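Local coordinates for carboxylesterase (Uncultured bacterium, PDB 5GMX), which hydrolyses carboxylic esters as a family VIII carboxylesterase with a beta-lactamase-like fold, and also acts on oxyimino cephalosporins, at residues 69-74 with 158-163; 342-347 with 368-373; 117-122 with 318-323; 98-103 with 170-175. All blocks are in the same frame, centred on the assembly; numbering follows the deposited sequence.

Interaction 1 of 4, residues 69-74 with 158-163; sequences TYSTTK and NGYHAV. With PMS (phenylmethanesulfonic acid), chain C.
The SxxK signature of serine beta-lactamases and their esterase relatives, here Ser71 and Lys74 at the start of helix 72-86, meets Tyr160 from the loop 158-163 in the active site. Ser71 carries the sulfonyl group: its OG is bonded covalently to the sulfur of phenylmethanesulfonic acid at 1.5 Å. Tyr160 reaches over with a chi1 of -170° that sends the ring away from its own N, bringing the phenol OH to 2.8 Å from Ser71 OG, an atom lying at the ring edge near the ring plane. Lys74 comes from the opposite direction, its chain extended up to a bend at chi4 (67°). The bend lets NZ donate to Tyr160 OH at 2.7 Å, and to Ala162 O at 2.8 Å from above the carbonyl plane. Gly265 O is a further partner of NZ, so three oxygens hold the amine. On the ligand side Ser71 N gives a weak bond to O1S (3.0 Å), while Ala162 CB lies 3.6 Å from C6 of the phenyl ring. His341 of strand 339-342 packs against all three polar side chains. The covalent link identifies Ser71 as the nucleophile trapped by the sulfonyl group. The close set of serine, lysine and tyrosine is consistent with proton transfer through Lys74 and Tyr160, as proposed for class C beta-lactamases.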
# COMPACT_ATOMS: atom_id res chain seq x y z
N THR A 69 -1.81 7.81 2.03
CA THR A 69 -0.58 7.12 1.64
C THR A 69 -0.60 6.62 0.19
O THR A 69 0.35 5.99 -0.26
CB THR A 69 -0.29 5.92 2.55
OG1 THR A 69 -1.38 4.99 2.46
CG2 THR A 69 -0.12 6.37 4.01
N TYR A 70 -1.69 6.91 -0.52
CA TYR A 70 -1.85 6.48 -1.91
C TYR A 70 -1.53 5.00 -2.09
O TYR A 70 -2.01 4.18 -1.32
CB TYR A 70 -1.01 7.36 -2.83
CG TYR A 70 -1.56 8.76 -2.88
CD1 TYR A 70 -2.68 9.05 -3.65
CD2 TYR A 70 -1.00 9.78 -2.12
CE1 TYR A 70 -3.22 10.32 -3.69
CE2 TYR A 70 -1.53 11.06 -2.15
CZ TYR A 70 -2.63 11.32 -2.94
OH TYR A 70 -3.16 12.59 -2.98
N SER A 71 -0.72 4.64 -3.08
CA SER A 71 -0.56 3.23 -3.43
C SER A 71 0.19 2.40 -2.39
O SER A 71 0.28 1.18 -2.52
CB SER A 71 0.14 3.10 -4.78
OG SER A 71 -0.63 3.72 -5.80
N THR A 72 0.72 3.05 -1.36
CA THR A 72 1.24 2.30 -0.22
C THR A 72 0.13 1.38 0.31
O THR A 72 0.37 0.23 0.73
CB THR A 72 1.76 3.26 0.89
OG1 THR A 72 2.82 4.08 0.36
CG2 THR A 72 2.27 2.49 2.10
N THR A 73 -1.11 1.87 0.22
CA THR A 73 -2.30 1.11 0.58
C THR A 73 -2.42 -0.25 -0.13
O THR A 73 -2.96 -1.20 0.43
CB THR A 73 -3.59 1.92 0.29
OG1 THR A 73 -3.41 3.28 0.71
CG2 THR A 73 -4.79 1.34 1.02
N LYS A 74 -1.91 -0.35 -1.36
CA LYS A 74 -2.03 -1.59 -2.11
C LYS A 74 -1.35 -2.72 -1.35
O LYS A 74 -1.88 -3.84 -1.31
CB LYS A 74 -1.45 -1.45 -3.53
CG LYS A 74 -2.30 -0.57 -4.45
CD LYS A 74 -1.90 -0.74 -5.91
CE LYS A 74 -2.73 0.16 -6.80
NZ LYS A 74 -2.40 1.58 -6.54
N ASN A 158 1.49 -7.31 -17.90
CA ASN A 158 1.04 -6.66 -16.68
C ASN A 158 0.83 -5.18 -16.95
O ASN A 158 1.58 -4.55 -17.69
CB ASN A 158 2.03 -6.87 -15.52
CG ASN A 158 3.48 -6.79 -15.96
OD1 ASN A 158 4.03 -7.76 -16.49
ND2 ASN A 158 4.11 -5.64 -15.73
N GLY A 159 -0.26 -4.65 -16.40
CA GLY A 159 -0.59 -3.24 -16.52
C GLY A 159 -1.13 -2.79 -15.18
O GLY A 159 -2.22 -3.19 -14.78
N TYR A 160 -0.37 -1.96 -14.49
CA TYR A 160 -0.71 -1.48 -13.15
C TYR A 160 -2.17 -1.05 -13.01
O TYR A 160 -2.63 -0.12 -13.68
CB TYR A 160 0.21 -0.31 -12.80
CG TYR A 160 0.16 0.18 -11.37
CD1 TYR A 160 0.30 -0.70 -10.30
CD2 TYR A 160 0.05 1.53 -11.09
CE1 TYR A 160 0.30 -0.24 -9.00
CE2 TYR A 160 0.04 2.00 -9.79
CZ TYR A 160 0.17 1.11 -8.75
OH TYR A 160 0.17 1.58 -7.46
N HIS A 161 -2.91 -1.76 -12.17
CA HIS A 161 -4.30 -1.42 -11.88
C HIS A 161 -4.30 -0.28 -10.86
O HIS A 161 -4.58 -0.47 -9.67
CB HIS A 161 -5.06 -2.67 -11.38
CG HIS A 161 -5.25 -3.71 -12.44
ND1 HIS A 161 -4.25 -4.07 -13.32
CD2 HIS A 161 -6.33 -4.46 -12.77
CE1 HIS A 161 -4.71 -4.99 -14.16
NE2 HIS A 161 -5.97 -5.24 -13.85
N ALA A 162 -3.95 0.90 -11.35
CA ALA A 162 -3.54 2.05 -10.53
C ALA A 162 -4.50 2.46 -9.42
O ALA A 162 -4.07 2.87 -8.35
CB ALA A 162 -3.28 3.24 -11.44
N VAL A 163 -5.80 2.39 -9.69
CA VAL A 163 -6.77 2.82 -8.70
C VAL A 163 -7.67 1.66 -8.27
O VAL A 163 -8.00 1.53 -7.09
CB VAL A 163 -7.64 3.99 -9.22
CG1 VAL A 163 -8.67 4.41 -8.17
CG2 VAL A 163 -6.75 5.18 -9.61
C PMS C . -2.03 5.53 -6.87
S PMS C . -0.38 5.05 -6.39
C1 PMS C . -2.03 6.45 -8.08
C2 PMS C . -2.02 7.83 -7.90
C3 PMS C . -2.03 8.67 -9.01
C4 PMS C . -2.06 8.14 -10.29
C5 PMS C . -2.07 6.76 -10.46
C6 PMS C . -2.06 5.92 -9.36
O2S PMS C . 0.61 4.98 -7.53
O1S PMS C . 0.26 6.11 -5.52

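Interaction 2 of 4, residues 342-347 with 368-373; sequences SGWGGS and TNIFGD. With PMS (phenylmethanesulfonic acid), chain C.
Ile370, Asn369 and Ser342 bury the most surface where the turn 342-347 lies against the loop 368-373. Ile370 works through two parts. Its CG2 branch, anti to the carbonyl carbon and beside the backbone N, touches Trp344 CD1 at 3.8 Å, while its carbonyl O rests 3.4 Å from Ser342 CB. Asn369 supplies the one direct hydrogen bond between the segments: Gly345 N points almost perfectly straight at Asn369 O (3.0 Å, 179° at the hydrogen). That same oxygen sits near the plane of the Trp344 ring, at its CD1 edge. The Asn369 amide is held at both ends, ND2 donating to Asp373 OD2 at 3.1 Å and OD1 receiving a bond from a water that also donates to Gly343 O. Asp373, at the N-cap of helix 374-385, has a second partner for OD2 in Arg375. Ser342 packs CB against Phe371 CB (3.6 Å), and its OG joins Tyr332 OH and a water that accepts from Gly372 N. The type II turn from Gly343 to Gly346 places Gly345 at a positive phi of 108° and turns Trp344 N toward the ligand, where it donates to O1S of phenylmethanesulfonic acid at 2.7 Å. The ligand ring stands steeply to the indole, its C3 approaching the rim at Trp344 CE3 (3.4 Å). A backbone N-H two residues past the end of strand 339-342, holding the oxygen that Ser71 N also meets, more weakly, is typical of the oxyanion hole of serine beta-lactamases and related family VIII esterases.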
# COMPACT_ATOMS: atom_id res chain seq x y z
N SER A 342 5.08 1.25 -2.68
CA SER A 342 5.30 2.68 -2.54
C SER A 342 4.08 3.45 -3.00
O SER A 342 3.21 2.91 -3.68
CB SER A 342 6.53 3.10 -3.34
OG SER A 342 7.64 2.30 -2.99
N GLY A 343 4.03 4.72 -2.64
CA GLY A 343 2.90 5.54 -3.01
C GLY A 343 3.31 6.82 -3.71
O GLY A 343 4.41 7.34 -3.52
N TRP A 344 2.41 7.32 -4.54
CA TRP A 344 2.60 8.58 -5.23
C TRP A 344 2.98 9.69 -4.25
O TRP A 344 2.27 9.92 -3.27
CB TRP A 344 1.32 8.94 -5.97
CG TRP A 344 1.40 10.12 -6.86
CD1 TRP A 344 2.50 10.57 -7.53
CD2 TRP A 344 0.33 11.00 -7.19
NE1 TRP A 344 2.17 11.70 -8.25
CE2 TRP A 344 0.85 11.98 -8.05
CE3 TRP A 344 -1.02 11.06 -6.82
CZ2 TRP A 344 0.06 13.01 -8.57
CZ3 TRP A 344 -1.80 12.09 -7.33
CH2 TRP A 344 -1.26 13.04 -8.20
N GLY A 345 4.12 10.34 -4.50
CA GLY A 345 4.53 11.46 -3.66
C GLY A 345 5.71 11.16 -2.76
O GLY A 345 6.47 12.06 -2.43
N GLY A 346 5.86 9.90 -2.36
CA GLY A 346 7.03 9.47 -1.61
C GLY A 346 6.82 8.48 -0.47
O GLY A 346 7.80 7.90 0.01
N SER A 347 5.58 8.25 -0.04
CA SER A 347 5.38 7.29 1.05
C SER A 347 5.74 5.89 0.59
O SER A 347 5.72 5.60 -0.60
CB SER A 347 3.94 7.32 1.58
OG SER A 347 3.03 6.78 0.64
N THR A 368 7.89 14.36 -7.17
CA THR A 368 7.52 13.75 -8.45
C THR A 368 8.10 12.34 -8.64
O THR A 368 9.17 12.18 -9.23
CB THR A 368 7.96 14.62 -9.63
OG1 THR A 368 9.36 14.91 -9.51
CG2 THR A 368 7.17 15.91 -9.65
N ASN A 369 7.37 11.35 -8.14
CA ASN A 369 7.75 9.93 -8.20
C ASN A 369 6.64 9.05 -7.62
O ASN A 369 5.83 9.51 -6.81
CB ASN A 369 9.07 9.67 -7.46
CG ASN A 369 8.99 10.00 -5.97
OD1 ASN A 369 8.54 9.17 -5.17
ND2 ASN A 369 9.43 11.19 -5.60
N ILE A 370 6.59 7.79 -8.05
CA ILE A 370 5.65 6.84 -7.48
C ILE A 370 6.39 5.71 -6.75
O ILE A 370 5.77 4.85 -6.12
CB ILE A 370 4.70 6.25 -8.55
CG1 ILE A 370 5.49 5.53 -9.65
CG2 ILE A 370 3.85 7.36 -9.16
CD1 ILE A 370 4.67 4.51 -10.42
N PHE A 371 7.72 5.74 -6.85
CA PHE A 371 8.61 4.95 -6.00
C PHE A 371 10.05 5.47 -6.09
O PHE A 371 10.43 6.09 -7.08
CB PHE A 371 8.54 3.45 -6.36
CG PHE A 371 8.78 3.16 -7.83
CD1 PHE A 371 10.06 3.12 -8.35
CD2 PHE A 371 7.71 2.88 -8.67
CE1 PHE A 371 10.28 2.85 -9.69
CE2 PHE A 371 7.92 2.60 -10.01
CZ PHE A 371 9.20 2.58 -10.52
N GLY A 372 10.83 5.25 -5.03
CA GLY A 372 12.24 5.60 -5.02
C GLY A 372 12.60 7.05 -4.74
O GLY A 372 13.56 7.57 -5.30
N ASP A 373 11.83 7.70 -3.86
CA ASP A 373 12.15 9.06 -3.40
C ASP A 373 13.49 9.13 -2.66
O ASP A 373 13.79 8.24 -1.86
CB ASP A 373 11.02 9.58 -2.50
CG ASP A 373 11.10 11.08 -2.25
OD1 ASP A 373 12.05 11.54 -1.57
OD2 ASP A 373 10.19 11.81 -2.71
C PMS C . -2.03 5.53 -6.87
S PMS C . -0.38 5.05 -6.39
C1 PMS C . -2.03 6.45 -8.08
C2 PMS C . -2.02 7.83 -7.90
C3 PMS C . -2.03 8.67 -9.01
C4 PMS C . -2.06 8.14 -10.29
C5 PMS C . -2.07 6.76 -10.46
C6 PMS C . -2.06 5.92 -9.36
O2S PMS C . 0.61 4.98 -7.53
O1S PMS C . 0.26 6.11 -5.52
O HOH W 1 9.79 3.84 -2.90
O HOH W 2 7.15 6.76 -3.73
O HOH W 3 9.48 6.24 -2.19

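Interaction 3 of 4, residues 117-122 with 318-323; sequences LSHQAG and MRWSRG
Aromatic packing leads this contact: the imidazole of His119 lies over one face of Trp320, with His119 CD2 above the centre of the indole and NE2 3.6 Å from Trp320 CZ3. A histidine CG set anti to the carbonyl carbon (chi1 -54°) carries the imidazole there. The centroids of the imidazole and the six-membered ring are 4.2 Å apart and the planes tilt by 42°, an oblique pairing. The methyl of selenomethionine Met318 takes the other face, leaving the indole sandwiched. A single water makes the polar link; it lies in the imidazole plane 2.9 Å from His119 NE2 and donates to Gly323 O at 2.8 Å. Van der Waals contacts finish the interface. Leu117 CB sits 3.7 Å from Arg322 C, the two side chains crossing at about a right angle, and Ser118 CB comes to 3.5 Å from Ser321 O. Leu117 O also meets Gly323 CA at 3.3 Å in a CA-H...O contact, at the inverse gamma turn centred on Arg322. Arg322 itself extends away from Leu117 to a salt bridge with Glu306. The backbone of His161 donates its N-H to His119 ND1, while Trp320 NE1 binds Asp311 OD2. With both nitrogens of His119 engaged and one ring face against the indole, its rotation is well fixed; the pair lies behind the phenol of Tyr160 and probably helps position it.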
# COMPACT_ATOMS: atom_id res chain seq x y z
N LEU A 117 -3.91 -10.44 -8.82
CA LEU A 117 -3.11 -9.72 -7.83
C LEU A 117 -1.78 -9.21 -8.37
O LEU A 117 -1.15 -8.38 -7.72
CB LEU A 117 -2.84 -10.60 -6.61
CG LEU A 117 -4.03 -10.77 -5.68
CD1 LEU A 117 -3.70 -11.82 -4.65
CD2 LEU A 117 -4.29 -9.44 -5.02
N SER A 118 -1.36 -9.71 -9.53
CA SER A 118 -0.11 -9.26 -10.15
C SER A 118 -0.36 -8.38 -11.37
O SER A 118 0.53 -8.23 -12.22
CB SER A 118 0.78 -10.45 -10.54
OG SER A 118 0.08 -11.38 -11.36
N HIS A 119 -1.55 -7.79 -11.44
CA HIS A 119 -1.89 -6.80 -12.47
C HIS A 119 -1.85 -7.42 -13.86
O HIS A 119 -1.53 -6.75 -14.83
CB HIS A 119 -0.96 -5.58 -12.40
CG HIS A 119 -0.91 -4.96 -11.04
ND1 HIS A 119 -1.78 -3.96 -10.65
CD2 HIS A 119 -0.13 -5.21 -9.97
CE1 HIS A 119 -1.52 -3.62 -9.40
NE2 HIS A 119 -0.52 -4.36 -8.96
N GLN A 120 -2.19 -8.70 -13.95
CA GLN A 120 -2.22 -9.40 -15.23
C GLN A 120 -3.62 -9.75 -15.73
O GLN A 120 -3.76 -10.51 -16.67
CB GLN A 120 -1.41 -10.69 -15.14
CG GLN A 120 0.02 -10.50 -14.73
CD GLN A 120 0.80 -11.78 -14.86
OE1 GLN A 120 1.34 -12.09 -15.92
NE2 GLN A 120 0.85 -12.56 -13.78
N ALA A 121 -4.66 -9.23 -15.07
CA ALA A 121 -6.03 -9.49 -15.51
C ALA A 121 -6.44 -8.58 -16.66
O ALA A 121 -7.42 -8.85 -17.35
CB ALA A 121 -7.01 -9.35 -14.35
N GLY A 122 -5.71 -7.49 -16.86
CA GLY A 122 -5.96 -6.61 -17.98
C GLY A 122 -7.12 -5.64 -17.82
O GLY A 122 -7.61 -5.09 -18.80
N MSE A 318 8.48 -3.99 -14.17
CA MSE A 318 8.05 -4.21 -12.81
C MSE A 318 8.17 -5.69 -12.50
O MSE A 318 7.88 -6.55 -13.35
CB MSE A 318 6.61 -3.74 -12.60
CG MSE A 318 6.41 -2.26 -12.84
SE MSE A 318 7.37 -1.22 -11.48
CE MSE A 318 6.28 -1.71 -9.92
N ARG A 319 8.63 -5.95 -11.28
CA ARG A 319 8.74 -7.30 -10.75
C ARG A 319 7.61 -7.53 -9.74
O ARG A 319 7.73 -7.18 -8.57
CB ARG A 319 10.11 -7.50 -10.11
CG ARG A 319 10.39 -8.93 -9.73
CD ARG A 319 11.76 -9.05 -9.10
NE ARG A 319 11.94 -10.35 -8.47
CZ ARG A 319 12.61 -10.54 -7.34
NH1 ARG A 319 13.18 -9.51 -6.72
NH2 ARG A 319 12.72 -11.76 -6.85
N TRP A 320 6.52 -8.12 -10.22
CA TRP A 320 5.31 -8.30 -9.44
C TRP A 320 5.20 -9.67 -8.79
O TRP A 320 5.43 -10.72 -9.44
CB TRP A 320 4.06 -8.08 -10.31
CG TRP A 320 3.83 -6.69 -10.81
CD1 TRP A 320 3.86 -6.27 -12.11
CD2 TRP A 320 3.50 -5.54 -10.03
NE1 TRP A 320 3.58 -4.93 -12.19
CE2 TRP A 320 3.35 -4.45 -10.92
CE3 TRP A 320 3.30 -5.31 -8.66
CZ2 TRP A 320 3.03 -3.16 -10.49
CZ3 TRP A 320 2.99 -4.03 -8.23
CH2 TRP A 320 2.86 -2.97 -9.15
N SER A 321 4.82 -9.64 -7.51
CA SER A 321 4.37 -10.83 -6.80
C SER A 321 2.84 -10.76 -6.68
O SER A 321 2.19 -10.00 -7.40
CB SER A 321 5.02 -10.93 -5.42
OG SER A 321 4.61 -9.87 -4.58
N ARG A 322 2.28 -11.52 -5.75
CA ARG A 322 0.83 -11.49 -5.56
C ARG A 322 0.41 -10.25 -4.78
O ARG A 322 -0.11 -10.34 -3.67
CB ARG A 322 0.34 -12.75 -4.85
CG ARG A 322 0.35 -14.00 -5.73
CD ARG A 322 1.63 -14.80 -5.60
NE ARG A 322 1.58 -15.96 -6.48
CZ ARG A 322 1.34 -17.20 -6.08
NH1 ARG A 322 1.15 -17.45 -4.79
NH2 ARG A 322 1.30 -18.18 -6.97
N GLY A 323 0.65 -9.08 -5.36
CA GLY A 323 0.21 -7.83 -4.78
C GLY A 323 1.32 -6.89 -4.38
O GLY A 323 1.10 -5.68 -4.27
O HOH W 4 0.08 -3.85 -6.19

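Interaction 4 of 4, residues 98-103 with 170-175; sequences DYWPEF and GEVARR
Helix 165-175 runs its last turn and a half past the break between helix 96-99 and the 3-10 turn 101-103, the backbones coming closest at Tyr99 and Arg175, whose CA atoms are 6.1 Å apart. Trp100 and Arg175 carry most of the contact. The indole, its CG anti to the backbone N (chi1 -179°), receives Glu171 CG directly over its six-membered ring, 3.6 Å from the centroid and 3° off the normal, a CH-pi contact. Phe103 covers the opposite face. Beside the glutamate, the guanidinium of Arg175 lies over the pyrrole part, with NH2 3.5 Å from Trp100 NE1 and the planes 40° apart. Three partners hold Arg175. Its NE makes a straight salt bridge to Glu171 OE2 (2.6 Å), in the guanidinium plane but on the anti side of the carboxylate, out of its plane. NH1 bonds to the syn lone pair of Glu102 OE1 at 3.1 Å, with the acceptor tilted out of the guanidinium plane, and a water links NH1 to Tyr99 O. Glu171 OE1 takes Arg174 NH1 (2.8 Å) and Trp138 NE1, so each carboxylate oxygen is engaged. Val172 completes the apolar side, CG2 lying 4.2 Å from Trp100 CE3, near the ring plane. The patch lies where helix 165-175 meets its neighbours: Trp100 and Glu171 also rest on Cys142 of helix 138-146, while Val172 packs on Leu116 of helix 113-117 and Val96 of helix 96-99.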
# COMPACT_ATOMS: atom_id res chain seq x y z
N ASP A 98 -14.23 -18.69 -9.35
CA ASP A 98 -14.60 -19.67 -8.33
C ASP A 98 -15.20 -18.98 -7.10
O ASP A 98 -16.10 -19.51 -6.46
CB ASP A 98 -13.39 -20.51 -7.91
CG ASP A 98 -13.02 -21.56 -8.95
OD1 ASP A 98 -13.65 -21.58 -10.03
OD2 ASP A 98 -12.09 -22.36 -8.68
N TYR A 99 -14.69 -17.80 -6.79
CA TYR A 99 -15.14 -17.04 -5.62
C TYR A 99 -16.07 -15.89 -5.99
O TYR A 99 -16.86 -15.41 -5.17
CB TYR A 99 -13.95 -16.48 -4.86
CG TYR A 99 -12.85 -17.47 -4.60
CD1 TYR A 99 -13.02 -18.50 -3.69
CD2 TYR A 99 -11.61 -17.35 -5.22
CE1 TYR A 99 -12.01 -19.42 -3.43
CE2 TYR A 99 -10.59 -18.25 -4.97
CZ TYR A 99 -10.79 -19.28 -4.07
OH TYR A 99 -9.79 -20.18 -3.80
N TRP A 100 -15.96 -15.44 -7.24
CA TRP A 100 -16.62 -14.23 -7.72
C TRP A 100 -17.14 -14.54 -9.12
O TRP A 100 -16.50 -14.22 -10.12
CB TRP A 100 -15.63 -13.06 -7.73
CG TRP A 100 -16.16 -11.72 -8.18
CD1 TRP A 100 -17.45 -11.40 -8.51
CD2 TRP A 100 -15.40 -10.52 -8.35
NE1 TRP A 100 -17.54 -10.08 -8.87
CE2 TRP A 100 -16.29 -9.51 -8.78
CE3 TRP A 100 -14.05 -10.19 -8.18
CZ2 TRP A 100 -15.87 -8.21 -9.04
CZ3 TRP A 100 -13.63 -8.89 -8.44
CH2 TRP A 100 -14.55 -7.92 -8.87
N PRO A 101 -18.29 -15.24 -9.19
CA PRO A 101 -18.81 -15.84 -10.43
C PRO A 101 -19.01 -14.83 -11.55
O PRO A 101 -18.67 -15.12 -12.70
CB PRO A 101 -20.16 -16.43 -9.99
CG PRO A 101 -20.02 -16.63 -8.51
CD PRO A 101 -19.16 -15.49 -8.03
N GLU A 102 -19.55 -13.66 -11.21
CA GLU A 102 -19.79 -12.61 -12.19
C GLU A 102 -18.51 -12.18 -12.91
O GLU A 102 -18.56 -11.64 -14.02
CB GLU A 102 -20.43 -11.38 -11.53
CG GLU A 102 -21.74 -11.65 -10.81
CD GLU A 102 -21.56 -11.90 -9.31
OE1 GLU A 102 -20.55 -12.53 -8.90
OE2 GLU A 102 -22.44 -11.46 -8.54
N PHE A 103 -17.37 -12.44 -12.28
CA PHE A 103 -16.09 -12.04 -12.87
C PHE A 103 -15.79 -12.84 -14.14
O PHE A 103 -14.96 -12.43 -14.94
CB PHE A 103 -14.96 -12.22 -11.84
CG PHE A 103 -13.68 -11.51 -12.21
CD1 PHE A 103 -13.49 -10.18 -11.88
CD2 PHE A 103 -12.67 -12.19 -12.87
CE1 PHE A 103 -12.31 -9.53 -12.19
CE2 PHE A 103 -11.49 -11.54 -13.20
CZ PHE A 103 -11.31 -10.22 -12.85
N GLY A 170 -9.91 -6.64 -3.04
CA GLY A 170 -10.80 -6.53 -1.90
C GLY A 170 -12.09 -7.31 -2.09
O GLY A 170 -12.62 -7.87 -1.14
N GLU A 171 -12.61 -7.33 -3.31
CA GLU A 171 -13.86 -8.03 -3.56
C GLU A 171 -13.64 -9.53 -3.49
O GLU A 171 -14.52 -10.27 -3.03
CB GLU A 171 -14.47 -7.63 -4.90
CG GLU A 171 -15.83 -8.29 -5.20
CD GLU A 171 -16.93 -7.95 -4.18
OE1 GLU A 171 -16.72 -7.11 -3.28
OE2 GLU A 171 -18.02 -8.55 -4.29
N VAL A 172 -12.47 -9.99 -3.92
CA VAL A 172 -12.18 -11.41 -3.69
C VAL A 172 -12.18 -11.72 -2.19
O VAL A 172 -12.84 -12.69 -1.71
CB VAL A 172 -10.83 -11.81 -4.31
CG1 VAL A 172 -10.45 -13.23 -3.90
CG2 VAL A 172 -10.90 -11.69 -5.82
N ALA A 173 -11.49 -10.86 -1.44
CA ALA A 173 -11.43 -10.99 0.01
C ALA A 173 -12.81 -11.02 0.67
O ALA A 173 -13.05 -11.83 1.57
CB ALA A 173 -10.60 -9.85 0.61
N ARG A 174 -13.70 -10.15 0.21
CA ARG A 174 -15.05 -10.05 0.75
C ARG A 174 -15.86 -11.27 0.39
O ARG A 174 -16.66 -11.74 1.19
CB ARG A 174 -15.76 -8.79 0.24
CG ARG A 174 -15.19 -7.48 0.75
CD ARG A 174 -16.03 -6.29 0.30
NE ARG A 174 -17.37 -6.29 0.89
CZ ARG A 174 -18.50 -6.46 0.21
NH1 ARG A 174 -18.46 -6.65 -1.11
NH2 ARG A 174 -19.67 -6.44 0.83
N ARG A 175 -15.67 -11.78 -0.83
CA ARG A 175 -16.45 -12.93 -1.27
C ARG A 175 -16.13 -14.19 -0.48
O ARG A 175 -17.04 -14.96 -0.16
CB ARG A 175 -16.26 -13.23 -2.76
CG ARG A 175 -16.79 -12.17 -3.71
CD ARG A 175 -18.30 -12.09 -3.70
NE ARG A 175 -18.77 -11.00 -4.55
CZ ARG A 175 -19.60 -11.15 -5.57
NH1 ARG A 175 -20.09 -12.36 -5.87
NH2 ARG A 175 -19.97 -10.10 -6.29
O HOH W 5 -19.98 -14.81 -4.45

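Interactions 1 and 2 share the phenylmethanesulfonic acid, one supplying the covalent serine and the other the second N-H for its O1S oxygen; their centres are 11 Å apart, and Thr72 OG1 and Ser347 OG, 2.7 Å apart, probably join them by a hydrogen bond. Interaction 3 backs interaction 1 at 10 Å between centres: Tyr160 CD1 lies 3.6 Å from Trp320 CH2. A looser touch, Phe371 CE2 to Met318 SE at 4.1 Å, connects interactions 2 and 3. Interaction 4 lies farther out, about 30 Å between centres from interaction 2 and 17 Å from interaction 3 (nearest atoms about 5 Å, no touch), yet its helix 165-175 sends Phe165 against Lys74 and His119.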